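Local coordinates for protein putative S41 protease (Bacteroides fragilis NCTC 9343, PDB 3K50) that is of unknown function but probably cleaves peptide bonds as a serine protease of family S41, at residues A[17-22]-A[342-347]; A[25-30]-A[51-56]; A[218-223]-A[284-289]. One frame throughout, in Å; residues are numbered along the deposited sequence.

How the contacts relate
Contacts 1 and 2 share helix 18-26 and have centres about 10 Å apart. They touch through Leu346 and Val347, which reach Tyr27 and Leu28: Val347 O probably accepts a hydrogen bond from Leu28 N at 3.0 Å. Contact 1 closes a loop of more than 300 residues, within which contacts 2 and 3 follow one another in series. Both segments of contact 3, and segment 342-347 of contact 1, fall in the peptidase S41 range. Contact 3 is nevertheless remote: its centre lies about 41 Å from that of contact 1, and its nearest atoms are about 27 Å from contact 1 and about 29 Å from contact 2.

Contact 1: residues A[17-22]-A[342-347]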
ATOM      1  N   ILE A  17     -32.697   1.269  -7.205  1.00 52.92           N
ATOM      2  CA  ILE A  17     -31.351   1.786  -7.510  1.00 50.17           C
ATOM      3  C   ILE A  17     -30.320   0.791  -6.967  1.00 45.34           C
ATOM      4  O   ILE A  17     -30.345   0.468  -5.787  1.00 40.65           O
ATOM      5  CB  ILE A  17     -31.109   3.186  -6.892  1.00 51.03           C
ATOM      6  CG1 ILE A  17     -32.038   4.226  -7.568  1.00 55.97           C
ATOM      7  CG2 ILE A  17     -29.634   3.576  -7.005  1.00 49.55           C
ATOM      8  CD1 ILE A  17     -32.017   5.631  -6.953  1.00 53.56           C
ATOM      9  N   TRP A  18     -29.428   0.316  -7.834  1.00 39.60           N
ATOM     10  CA  TRP A  18     -28.487  -0.733  -7.475  1.00 36.46           C
ATOM     11  C   TRP A  18     -27.646  -0.507  -6.203  1.00 35.86           C
ATOM     12  O   TRP A  18     -27.516  -1.405  -5.349  1.00 33.60           O
ATOM     13  CB  TRP A  18     -27.530  -0.941  -8.650  1.00 37.00           C
ATOM     14  CG  TRP A  18     -26.527  -2.052  -8.468  1.00 35.60           C
ATOM     15  CD1 TRP A  18     -26.747  -3.375  -8.665  1.00 35.24           C
ATOM     16  CD2 TRP A  18     -25.133  -1.928  -8.086  1.00 36.77           C
ATOM     17  NE1 TRP A  18     -25.588  -4.097  -8.404  1.00 39.31           N
ATOM     18  CE2 TRP A  18     -24.587  -3.226  -8.065  1.00 36.59           C
ATOM     19  CE3 TRP A  18     -24.315  -0.854  -7.735  1.00 38.23           C
ATOM     20  CZ2 TRP A  18     -23.268  -3.470  -7.744  1.00 35.23           C
ATOM     21  CZ3 TRP A  18     -22.988  -1.104  -7.433  1.00 38.03           C
ATOM     22  CH2 TRP A  18     -22.483  -2.400  -7.427  1.00 33.91           C
ATOM     23  N   ILE A  19     -27.039   0.673  -6.105  1.00 32.26           N
ATOM     24  CA  ILE A  19     -26.099   0.964  -5.028  1.00 32.39           C
ATOM     25  C   ILE A  19     -26.829   0.884  -3.675  1.00 31.09           C
ATOM     26  O   ILE A  19     -26.310   0.350  -2.730  1.00 32.19           O
ATOM     27  CB  ILE A  19     -25.307   2.295  -5.287  1.00 31.05           C
ATOM     28  CG1 ILE A  19     -24.213   2.472  -4.247  1.00 36.11           C
ATOM     29  CG2 ILE A  19     -26.253   3.483  -5.287  1.00 37.36           C
ATOM     30  CD1 ILE A  19     -23.203   3.524  -4.582  1.00 36.15           C
ATOM     31  N   ASP A  20     -28.077   1.327  -3.631  1.00 34.19           N
ATOM     32  CA  ASP A  20     -28.862   1.249  -2.400  1.00 33.62           C
ATOM     33  C   ASP A  20     -29.171  -0.204  -2.049  1.00 34.03           C
ATOM     34  O   ASP A  20     -29.032  -0.622  -0.915  1.00 35.75           O
ATOM     35  CB  ASP A  20     -30.202   1.965  -2.555  1.00 31.96           C
ATOM     36  CG  ASP A  20     -31.044   1.896  -1.283  1.00 40.31           C
ATOM     37  OD1 ASP A  20     -30.730   2.616  -0.328  1.00 50.36           O
ATOM     38  OD2 ASP A  20     -32.030   1.137  -1.248  1.00 45.74           O
ATOM     39  N   SER A  21     -29.427  -1.006  -3.075  0.50 30.81           N
ATOM     40  CA  SER A  21     -29.756  -2.410  -2.896  0.50 30.44           C
ATOM     41  C   SER A  21     -28.548  -3.248  -2.524  0.50 29.14           C
ATOM     42  O   SER A  21     -28.614  -3.921  -1.521  0.50 30.00           O
ATOM     43  CB  SER A  21     -30.465  -2.964  -4.132  0.50 30.21           C
ATOM     44  OG  SER A  21     -29.679  -2.765  -5.279  0.50 41.93           O
ATOM     45  N   VAL A  22     -27.457  -3.203  -3.296  0.70 29.76           N
ATOM     46  CA  VAL A  22     -26.262  -3.930  -2.951  0.70 31.91           C
ATOM     47  C   VAL A  22     -25.825  -3.568  -1.513  0.70 31.91           C
ATOM     48  O   VAL A  22     -25.392  -4.445  -0.787  0.70 32.43           O
ATOM     49  CB  VAL A  22     -25.142  -3.712  -3.986  0.70 31.94           C
ATOM     50  CG1 VAL A  22     -24.766  -2.243  -4.061  0.70 36.22           C
ATOM     51  CG2 VAL A  22     -23.921  -4.584  -3.636  0.70 33.70           C
ATOM     52  N   PHE A 342     -18.769   1.209 -12.783  1.00 36.74           N
ATOM     53  CA  PHE A 342     -17.987   1.605 -11.629  1.00 35.32           C
ATOM     54  C   PHE A 342     -17.975   0.417 -10.686  1.00 33.94           C
ATOM     55  O   PHE A 342     -18.744  -0.529 -10.838  1.00 33.60           O
ATOM     56  CB  PHE A 342     -18.518   2.860 -10.939  1.00 34.80           C
ATOM     57  CG  PHE A 342     -19.864   2.697 -10.268  1.00 30.04           C
ATOM     58  CD1 PHE A 342     -19.959   2.295  -8.946  1.00 35.80           C
ATOM     59  CD2 PHE A 342     -21.018   3.045 -10.939  1.00 31.04           C
ATOM     60  CE1 PHE A 342     -21.196   2.227  -8.309  1.00 24.14           C
ATOM     61  CE2 PHE A 342     -22.258   2.971 -10.334  1.00 37.14           C
ATOM     62  CZ  PHE A 342     -22.357   2.562  -9.015  1.00 30.67           C
ATOM     63  N   ILE A 343     -17.062   0.480  -9.744  1.00 34.73           N
ATOM     64  CA  ILE A 343     -16.881  -0.544  -8.721  1.00 34.98           C
ATOM     65  C   ILE A 343     -17.130   0.114  -7.371  1.00 33.13           C
ATOM     66  O   ILE A 343     -16.560   1.194  -7.097  1.00 30.80           O
ATOM     67  CB  ILE A 343     -15.450  -1.080  -8.679  1.00 34.69           C
ATOM     68  CG1 ILE A 343     -15.020  -1.690 -10.026  1.00 34.59           C
ATOM     69  CG2 ILE A 343     -15.299  -2.120  -7.521  1.00 37.84           C
ATOM     70  CD1 ILE A 343     -13.531  -1.891 -10.131  1.00 36.14           C
ATOM     71  N   LEU A 344     -17.995  -0.535  -6.584  1.00 35.51           N
ATOM     72  CA  LEU A 344     -18.297  -0.186  -5.184  1.00 32.94           C
ATOM     73  C   LEU A 344     -17.451  -1.096  -4.315  1.00 33.01           C
ATOM     74  O   LEU A 344     -17.678  -2.306  -4.308  1.00 32.48           O
ATOM     75  CB  LEU A 344     -19.753  -0.433  -4.846  1.00 33.71           C
ATOM     76  CG  LEU A 344     -20.193  -0.324  -3.360  1.00 30.54           C
ATOM     77  CD1 LEU A 344     -19.753   1.045  -2.796  1.00 32.58           C
ATOM     78  CD2 LEU A 344     -21.705  -0.501  -3.191  1.00 31.35           C
ATOM     79  N   ASN A 345     -16.413  -0.530  -3.689  1.00 31.45           N
ATOM     80  CA  ASN A 345     -15.566  -1.237  -2.739  1.00 34.30           C
ATOM     81  C   ASN A 345     -16.246  -1.004  -1.393  1.00 30.11           C
ATOM     82  O   ASN A 345     -16.153   0.082  -0.825  1.00 35.30           O
ATOM     83  CB  ASN A 345     -14.144  -0.722  -2.775  1.00 33.41           C
ATOM     84  CG  ASN A 345     -13.390  -1.184  -4.035  1.00 43.78           C
ATOM     85  OD1 ASN A 345     -13.067  -0.389  -4.929  1.00 49.79           O
ATOM     86  ND2 ASN A 345     -13.176  -2.475  -4.129  1.00 39.16           N
ATOM     87  N   LEU A 346     -17.030  -1.996  -0.966  1.00 32.01           N
ATOM     88  CA  LEU A 346     -17.877  -1.880   0.225  1.00 28.32           C
ATOM     89  C   LEU A 346     -17.394  -2.625   1.468  1.00 29.98           C
ATOM     90  O   LEU A 346     -16.949  -3.756   1.354  1.00 29.44           O
ATOM     91  CB  LEU A 346     -19.246  -2.396  -0.157  1.00 26.39           C
ATOM     92  CG  LEU A 346     -20.396  -2.320   0.863  1.00 28.16           C
ATOM     93  CD1 LEU A 346     -20.811  -0.886   1.051  1.00 31.35           C
ATOM     94  CD2 LEU A 346     -21.590  -3.184   0.299  1.00 31.29           C
ATOM     95  N   VAL A 347     -17.461  -1.999   2.643  1.00 28.82           N
ATOM     96  CA  VAL A 347     -17.148  -2.705   3.890  1.00 28.50           C
ATOM     97  C   VAL A 347     -18.149  -3.855   4.031  1.00 30.71           C
ATOM     98  O   VAL A 347     -19.363  -3.631   4.087  1.00 30.37           O
ATOM     99  CB  VAL A 347     -17.231  -1.791   5.141  1.00 27.54           C
ATOM    100  CG1 VAL A 347     -17.041  -2.589   6.429  1.00 24.82           C
ATOM    101  CG2 VAL A 347     -16.218  -0.700   5.070  1.00 28.53           C
TER
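Ile19 and Leu344 mark the nearest backbone approach, with their CA atoms 7.9 Å apart, as helix residues 18-22 run at 28° to strand residues 342-347. This is helix-on-sheet packing: an N-terminal helix lies against an antiparallel sheet whose strands 62-65 and 330-336 both pair with strand 342-352. Trp18, Ile19 and Val22 supply the helix side, and their side chains make apolar contacts. The six-membered ring of Trp18 meets Phe342 obliquely, planes at 80°, with Trp18 CZ3 lying 3.9 Å from Phe342 CE1. The same Trp18 CZ3 also approaches Leu344 CB. His337 adds a third ring to the group, edge-to-face with Trp18. One turn on from Trp18, Val22 CG1 lies over a face of the indole, offset toward its rim. Leu344 carries CG anti to its backbone N (chi1 171°), which sends its CD2 branch to the helix, where it meets both Val22 and Ile19. Leu344 CD2 is 3.6 Å from Val22 CG1 in the given one of two valine conformers. Phe48 and Ile63 also pack on Ile19, which is buried. Crossing the leucine side chain at about a right angle, Ile19 places its CG1 4.0 Å from Leu344 CD2.

Contact 2: residues A[25-30]-A[51-56]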
ATOM      1  N   GLN A  25     -28.130  -5.115   1.311  1.00 34.13           N
ATOM      2  CA  GLN A  25     -27.969  -6.544   1.424  1.00 32.54           C
ATOM      3  C   GLN A  25     -26.597  -6.927   1.962  1.00 33.51           C
ATOM      4  O   GLN A  25     -26.502  -7.794   2.828  1.00 32.71           O
ATOM      5  CB  GLN A  25     -28.205  -7.235   0.058  1.00 35.00           C
ATOM      6  CG  GLN A  25     -27.835  -8.775   0.030  1.00 47.17           C
ATOM      7  CD  GLN A  25     -28.540  -9.671   1.100  1.00 52.97           C
ATOM      8  OE1 GLN A  25     -27.906 -10.559   1.689  1.00 65.12           O
ATOM      9  NE2 GLN A  25     -29.836  -9.423   1.357  1.00 64.16           N
ATOM     10  N   GLU A  26     -25.543  -6.272   1.476  1.00 30.57           N
ATOM     11  CA  GLU A  26     -24.174  -6.724   1.711  1.00 31.75           C
ATOM     12  C   GLU A  26     -23.306  -5.951   2.692  1.00 31.09           C
ATOM     13  O   GLU A  26     -22.270  -6.448   3.091  1.00 29.54           O
ATOM     14  CB  GLU A  26     -23.408  -6.661   0.387  1.00 32.32           C
ATOM     15  CG  GLU A  26     -24.028  -7.362  -0.789  1.00 33.44           C
ATOM     16  CD  GLU A  26     -23.996  -8.875  -0.698  1.00 36.51           C
ATOM     17  OE1 GLU A  26     -23.342  -9.412   0.189  1.00 35.91           O
ATOM     18  OE2 GLU A  26     -24.630  -9.534  -1.539  1.00 41.32           O
ATOM     19  N   TYR A  27     -23.702  -4.736   3.040  1.00 31.96           N
ATOM     20  CA  TYR A  27     -22.933  -3.878   3.911  1.00 29.59           C
ATOM     21  C   TYR A  27     -22.843  -4.391   5.339  1.00 29.44           C
ATOM     22  O   TYR A  27     -23.866  -4.754   5.929  1.00 28.25           O
ATOM     23  CB  TYR A  27     -23.615  -2.506   3.956  1.00 28.90           C
ATOM     24  CG  TYR A  27     -22.857  -1.329   4.541  1.00 26.39           C
ATOM     25  CD1 TYR A  27     -21.475  -1.176   4.368  1.00 30.80           C
ATOM     26  CD2 TYR A  27     -23.546  -0.277   5.091  1.00 21.52           C
ATOM     27  CE1 TYR A  27     -20.812  -0.039   4.866  1.00 30.52           C
ATOM     28  CE2 TYR A  27     -22.888   0.919   5.546  1.00 27.50           C
ATOM     29  CZ  TYR A  27     -21.524   1.017   5.412  1.00 31.23           C
ATOM     30  OH  TYR A  27     -20.863   2.158   5.813  1.00 26.80           O
ATOM     31  N   LEU A  28     -21.624  -4.371   5.906  1.00 29.66           N
ATOM     32  CA  LEU A  28     -21.405  -4.763   7.284  1.00 26.97           C
ATOM     33  C   LEU A  28     -22.354  -4.010   8.179  1.00 28.39           C
ATOM     34  O   LEU A  28     -23.003  -4.611   9.050  1.00 28.69           O
ATOM     35  CB  LEU A  28     -19.971  -4.478   7.772  1.00 26.63           C
ATOM     36  CG  LEU A  28     -19.613  -4.878   9.207  1.00 29.73           C
ATOM     37  CD1 LEU A  28     -19.748  -6.385   9.478  1.00 27.19           C
ATOM     38  CD2 LEU A  28     -18.228  -4.389   9.571  1.00 22.06           C
ATOM     39  N   TRP A  29     -22.455  -2.706   7.936  1.00 28.83           N
ATOM     40  CA  TRP A  29     -23.206  -1.810   8.798  1.00 29.56           C
ATOM     41  C   TRP A  29     -24.556  -1.395   8.208  1.00 27.41           C
ATOM     42  O   TRP A  29     -24.990  -0.263   8.332  1.00 30.05           O
ATOM     43  CB  TRP A  29     -22.331  -0.562   9.052  1.00 27.12           C
ATOM     44  CG  TRP A  29     -21.076  -0.802   9.849  1.00 25.56           C
ATOM     45  CD1 TRP A  29     -21.002  -1.501  11.016  1.00 29.34           C
ATOM     46  CD2 TRP A  29     -19.732  -0.306   9.614  1.00 25.54           C
ATOM     47  NE1 TRP A  29     -19.733  -1.527  11.471  1.00 28.02           N
ATOM     48  CE2 TRP A  29     -18.927  -0.801  10.650  1.00 27.44           C
ATOM     49  CE3 TRP A  29     -19.131   0.436   8.612  1.00 28.71           C
ATOM     50  CZ2 TRP A  29     -17.570  -0.524  10.750  1.00 34.66           C
ATOM     51  CZ3 TRP A  29     -17.778   0.712   8.697  1.00 26.12           C
ATOM     52  CH2 TRP A  29     -17.007   0.238   9.751  1.00 28.14           C
ATOM     53  N   TYR A  30     -25.243  -2.305   7.560  1.00 29.67           N
ATOM     54  CA  TYR A  30     -26.496  -1.943   6.915  1.00 31.60           C
ATOM     55  C   TYR A  30     -27.496  -1.373   7.938  1.00 30.83           C
ATOM     56  O   TYR A  30     -28.295  -0.532   7.622  1.00 32.25           O
ATOM     57  CB  TYR A  30     -27.095  -3.145   6.158  1.00 31.58           C
ATOM     58  CG  TYR A  30     -27.761  -4.192   7.024  1.00 33.17           C
ATOM     59  CD1 TYR A  30     -27.049  -5.247   7.554  1.00 28.82           C
ATOM     60  CD2 TYR A  30     -29.124  -4.106   7.327  1.00 32.71           C
ATOM     61  CE1 TYR A  30     -27.670  -6.173   8.396  1.00 24.62           C
ATOM     62  CE2 TYR A  30     -29.752  -5.038   8.154  1.00 28.01           C
ATOM     63  CZ  TYR A  30     -29.041  -6.069   8.669  1.00 29.18           C
ATOM     64  OH  TYR A  30     -29.673  -6.986   9.490  1.00 30.11           O
ATOM     65  N   LYS A  51     -23.454   9.904   1.563  1.00 38.11           N
ATOM     66  CA  LYS A  51     -24.674  10.111   2.337  1.00 37.67           C
ATOM     67  C   LYS A  51     -25.232   8.826   2.932  1.00 38.29           C
ATOM     68  O   LYS A  51     -25.924   8.881   3.950  1.00 39.64           O
ATOM     69  CB  LYS A  51     -25.825  10.750   1.482  1.00 39.14           C
ATOM     70  CG  LYS A  51     -25.744  12.271   1.151  1.00 42.12           C
ATOM     71  N   ALA A  52     -24.958   7.683   2.306  1.00 36.41           N
ATOM     72  CA  ALA A  52     -25.521   6.382   2.750  1.00 29.85           C
ATOM     73  C   ALA A  52     -24.672   5.593   3.739  1.00 29.27           C
ATOM     74  O   ALA A  52     -25.178   4.728   4.437  1.00 33.24           O
ATOM     75  CB  ALA A  52     -25.777   5.490   1.511  1.00 30.12           C
ATOM     76  N   VAL A  53     -23.376   5.820   3.783  1.00 30.28           N
ATOM     77  CA  VAL A  53     -22.537   5.066   4.699  1.00 31.28           C
ATOM     78  C   VAL A  53     -22.900   5.350   6.157  1.00 27.81           C
ATOM     79  O   VAL A  53     -23.480   6.349   6.470  1.00 28.38           O
ATOM     80  CB  VAL A  53     -21.027   5.364   4.532  1.00 29.05           C
ATOM     81  CG1 VAL A  53     -20.504   4.809   3.177  1.00 29.04           C
ATOM     82  CG2 VAL A  53     -20.759   6.849   4.744  1.00 30.41           C
ATOM     83  N   ALA A  54     -22.542   4.415   7.014  1.00 27.27           N
ATOM     84  CA  ALA A  54     -22.636   4.520   8.453  1.00 30.80           C
ATOM     85  C   ALA A  54     -21.563   5.521   8.887  1.00 29.04           C
ATOM     86  O   ALA A  54     -20.553   5.650   8.231  1.00 29.20           O
ATOM     87  CB  ALA A  54     -22.353   3.173   9.086  1.00 27.44           C
ATOM     88  N   SER A  55     -21.780   6.216  10.001  1.00 31.08           N
ATOM     89  CA  SER A  55     -20.799   7.204  10.472  1.00 33.88           C
ATOM     90  C   SER A  55     -19.455   6.598  10.811  1.00 32.16           C
ATOM     91  O   SER A  55     -18.467   7.309  10.793  1.00 31.89           O
ATOM     92  CB  SER A  55     -21.317   7.957  11.670  1.00 34.65           C
ATOM     93  OG  SER A  55     -22.526   8.596  11.336  1.00 39.24           O
HETATM   94  N   MSE A  56     -19.429   5.287  11.076  1.00 30.61           N
HETATM   95  CA  MSE A  56     -18.167   4.584  11.386  1.00 29.56           C
HETATM   96  C   MSE A  56     -17.314   4.432  10.152  1.00 29.26           C
HETATM   97  O   MSE A  56     -16.120   4.207  10.261  1.00 27.84           O
HETATM   98  CB  MSE A  56     -18.426   3.204  11.963  1.00 29.03           C
HETATM   99  CG  MSE A  56     -19.195   3.177  13.316  1.00 28.96           C
HETATM  100 SE   MSE A  56     -21.080   3.200  13.137  0.75 26.42          SE
HETATM  101  CE  MSE A  56     -21.481   1.339  12.386  1.00 26.19           C
TER
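The indole of Trp29 has CD2 of the adjacent Leu28 over one face and the Met56 side chain over the other, though the methyl CE of Met56 is modelled implausibly close and its exact position is doubtful; Tyr27 OH lies at the indole edge, in plane. Tyr27 in turn has Trp29 N over one ring face, offset toward the rim, and Ala54 N at its edge, in plane. That edge contact is a hydrogen bond: Ala54 N donates to Tyr27 OH over 3.1 Å, nearly straight at 162°. The phenol oxygen has a second hydrogen-bond partner in Asp57 OD2, so two bonds fix the end of this buried side chain. Both segments lead out of helices, 18-26 and 45-52, in the N-terminal region of the S41 protein. The first folds into a type I beta turn from Tyr27 to Tyr30, closed by Tyr30 N to Tyr27 O at 3.2 Å. The turn brings Trp29 CB against Ala54 CB, 3.7 Å apart. Val53 CB lies 3.5 Å from Tyr27 OH. Met56, present as selenomethionine, makes a Met-aromatic contact. The bend at chi2 (86°) sets Met56 SE above the five-membered ring of Trp29 at a distance, 5.0 Å from its centroid, and chi3 (71°) turns the doubtful CE toward that ring. Asp32 also touches this side chain.

Contact 3: residues A[218-223]-A[284-289]; sequences DFQTGG and SGANLN
A Schellman motif finishes helix 207-221 at Gly223, and in the last turn that it closes Phe219 and Gln220 press against Ala286 and Leu288 of the loop that leads to strand 292-297. The contact thus joins a helix end to a loop within the S41 peptidase region, whose clan includes ClpP and crotonase. Gly223 takes a positive phi of 73°, and its N bonds back to Gln220 O at 2.9 Å. Leu288 sets both methyls against the helix: Leu288 CD1 is nearest Phe219 CB at 3.7 Å, and Leu288 CD2 is nearest Gln220 N at 3.6 Å. The phenyl ring leads away from the loop, to stack on Phe179 and meet Phe227 edge-to-face. Gln220 behaves differently. Its chi1 of -177° swings CG to the far side of CB from N, and the chain runs on extended past the methyl of Ala286; Gln220 CB and Ala286 CB are 3.6 Å apart, and Gln220 OE1 comes within 3.4 Å of the same Ala286 CB. In the loop, Asn287 CB points away from 218-223, and its amide forms an Asx turn: Asn287 OD1 accepts from Asn289 N at 2.8 Å, from a donor well above the carbonyl plane. Methyl and methylene groups, with the Gln220 amide laid against the Ala286 methyl, therefore make a van der Waals contact with no hydrogen bond across it, while the asparagines' polar groups are used within the loop and toward Thr247, Ala250 and Ala252.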
ATOM      1  N   ASP A 218      13.844 -18.140  -1.707  1.00 29.78           N
ATOM      2  CA  ASP A 218      15.185 -17.537  -1.768  1.00 31.74           C
ATOM      3  C   ASP A 218      15.621 -17.084  -0.370  1.00 30.99           C
ATOM      4  O   ASP A 218      16.774 -17.287   0.021  1.00 28.63           O
ATOM      5  CB  ASP A 218      15.225 -16.358  -2.752  1.00 33.92           C
ATOM      6  CG  ASP A 218      15.101 -16.785  -4.229  1.00 38.50           C
ATOM      7  OD1 ASP A 218      15.162 -18.018  -4.533  1.00 42.16           O
ATOM      8  OD2 ASP A 218      14.940 -15.872  -5.073  1.00 43.03           O
ATOM      9  N   PHE A 219      14.683 -16.551   0.412  1.00 35.52           N
ATOM     10  CA  PHE A 219      15.020 -16.183   1.779  1.00 33.11           C
ATOM     11  C   PHE A 219      15.444 -17.384   2.607  1.00 34.56           C
ATOM     12  O   PHE A 219      16.404 -17.285   3.338  1.00 29.93           O
ATOM     13  CB  PHE A 219      13.887 -15.478   2.485  1.00 36.27           C
ATOM     14  CG  PHE A 219      13.624 -14.076   1.976  1.00 30.08           C
ATOM     15  CD1 PHE A 219      14.668 -13.195   1.703  1.00 38.68           C
ATOM     16  CD2 PHE A 219      12.341 -13.631   1.827  1.00 37.06           C
ATOM     17  CE1 PHE A 219      14.413 -11.920   1.266  1.00 37.36           C
ATOM     18  CE2 PHE A 219      12.075 -12.332   1.378  1.00 40.07           C
ATOM     19  CZ  PHE A 219      13.105 -11.498   1.083  1.00 36.98           C
ATOM     20  N   GLN A 220      14.713 -18.498   2.506  1.00 32.86           N
ATOM     21  CA  GLN A 220      15.050 -19.691   3.279  1.00 33.71           C
ATOM     22  C   GLN A 220      16.423 -20.252   2.823  1.00 34.82           C
ATOM     23  O   GLN A 220      17.261 -20.592   3.636  1.00 36.78           O
ATOM     24  CB  GLN A 220      13.969 -20.746   3.111  1.00 35.19           C
ATOM     25  CG  GLN A 220      14.189 -21.999   3.939  1.00 38.40           C
ATOM     26  CD  GLN A 220      13.347 -23.140   3.442  1.00 56.65           C
ATOM     27  OE1 GLN A 220      13.240 -23.369   2.224  1.00 53.85           O
ATOM     28  NE2 GLN A 220      12.736 -23.883   4.379  1.00 63.76           N
ATOM     29  N   THR A 221      16.646 -20.334   1.519  1.00 33.65           N
ATOM     30  CA  THR A 221      17.907 -20.779   1.003  1.00 32.82           C
ATOM     31  C   THR A 221      19.055 -19.953   1.585  1.00 35.38           C
ATOM     32  O   THR A 221      20.088 -20.510   1.936  1.00 33.95           O
ATOM     33  CB  THR A 221      17.935 -20.659  -0.516  1.00 35.67           C
ATOM     34  OG1 THR A 221      17.002 -21.603  -1.036  1.00 39.98           O
ATOM     35  CG2 THR A 221      19.385 -20.939  -1.076  1.00 31.69           C
ATOM     36  N   GLY A 222      18.850 -18.647   1.710  1.00 33.71           N
ATOM     37  CA  GLY A 222      19.856 -17.747   2.273  1.00 34.46           C
ATOM     38  C   GLY A 222      19.989 -17.757   3.794  1.00 35.11           C
ATOM     39  O   GLY A 222      20.819 -17.042   4.356  1.00 35.53           O
ATOM     40  N   GLY A 223      19.125 -18.486   4.472  1.00 34.37           N
ATOM     41  CA  GLY A 223      19.195 -18.604   5.900  1.00 34.20           C
ATOM     42  C   GLY A 223      18.771 -17.399   6.697  1.00 33.06           C
ATOM     43  O   GLY A 223      19.202 -17.200   7.831  1.00 33.33           O
ATOM     44  N   SER A 284       5.344 -23.678  -3.364  1.00 29.57           N
ATOM     45  CA  SER A 284       6.719 -23.450  -3.779  1.00 28.85           C
ATOM     46  C   SER A 284       7.504 -22.429  -2.958  1.00 30.36           C
ATOM     47  O   SER A 284       8.722 -22.202  -3.220  1.00 27.31           O
ATOM     48  CB  SER A 284       6.751 -23.027  -5.253  1.00 31.38           C
ATOM     49  OG  SER A 284       5.845 -21.966  -5.480  1.00 31.33           O
ATOM     50  N   GLY A 285       6.841 -21.799  -1.990  1.00 28.13           N
ATOM     51  CA  GLY A 285       7.482 -20.867  -1.076  1.00 28.95           C
ATOM     52  C   GLY A 285       8.116 -21.608   0.099  1.00 30.43           C
ATOM     53  O   GLY A 285       8.429 -22.806  -0.016  1.00 29.43           O
ATOM     54  N   ALA A 286       8.300 -20.910   1.214  1.00 28.46           N
ATOM     55  CA  ALA A 286       8.930 -21.449   2.434  1.00 28.72           C
ATOM     56  C   ALA A 286       8.487 -20.666   3.646  1.00 29.31           C
ATOM     57  O   ALA A 286       8.272 -19.472   3.529  1.00 28.92           O
ATOM     58  CB  ALA A 286      10.477 -21.348   2.317  1.00 30.39           C
ATOM     59  N   ASN A 287       8.297 -21.345   4.789  1.00 30.81           N
ATOM     60  CA  ASN A 287       8.034 -20.692   6.061  1.00 31.55           C
ATOM     61  C   ASN A 287       9.410 -20.372   6.649  1.00 30.65           C
ATOM     62  O   ASN A 287      10.332 -21.242   6.608  1.00 28.07           O
ATOM     63  CB  ASN A 287       7.256 -21.583   7.035  1.00 31.85           C
ATOM     64  CG  ASN A 287       7.297 -21.025   8.444  1.00 31.84           C
ATOM     65  OD1 ASN A 287       8.199 -21.337   9.204  1.00 35.04           O
ATOM     66  ND2 ASN A 287       6.405 -20.096   8.741  1.00 26.50           N
ATOM     67  N   LEU A 288       9.565 -19.173   7.222  1.00 29.74           N
ATOM     68  CA  LEU A 288      10.902 -18.743   7.675  1.00 30.93           C
ATOM     69  C   LEU A 288      11.145 -18.934   9.176  1.00 32.73           C
ATOM     70  O   LEU A 288      12.270 -18.731   9.664  1.00 32.50           O
ATOM     71  CB  LEU A 288      11.203 -17.297   7.220  1.00 28.14           C
ATOM     72  CG  LEU A 288      11.183 -17.033   5.697  1.00 32.99           C
ATOM     73  CD1 LEU A 288      11.655 -15.580   5.411  1.00 30.83           C
ATOM     74  CD2 LEU A 288      12.023 -18.003   4.859  1.00 25.51           C
ATOM     75  N   ASN A 289      10.118 -19.396   9.887  1.00 31.56           N
ATOM     76  CA  ASN A 289      10.210 -19.642  11.285  1.00 30.65           C
ATOM     77  C   ASN A 289      10.789 -18.486  12.049  1.00 34.18           C
ATOM     78  O   ASN A 289      11.701 -18.680  12.857  1.00 35.96           O
ATOM     79  CB  ASN A 289      11.046 -20.894  11.532  1.00 27.35           C
ATOM     80  CG  ASN A 289      11.001 -21.381  12.983  1.00 31.50           C
ATOM     81  OD1 ASN A 289      10.042 -21.223  13.716  1.00 27.90           O
ATOM     82  ND2 ASN A 289      12.067 -21.958  13.385  1.00 30.37           N
TER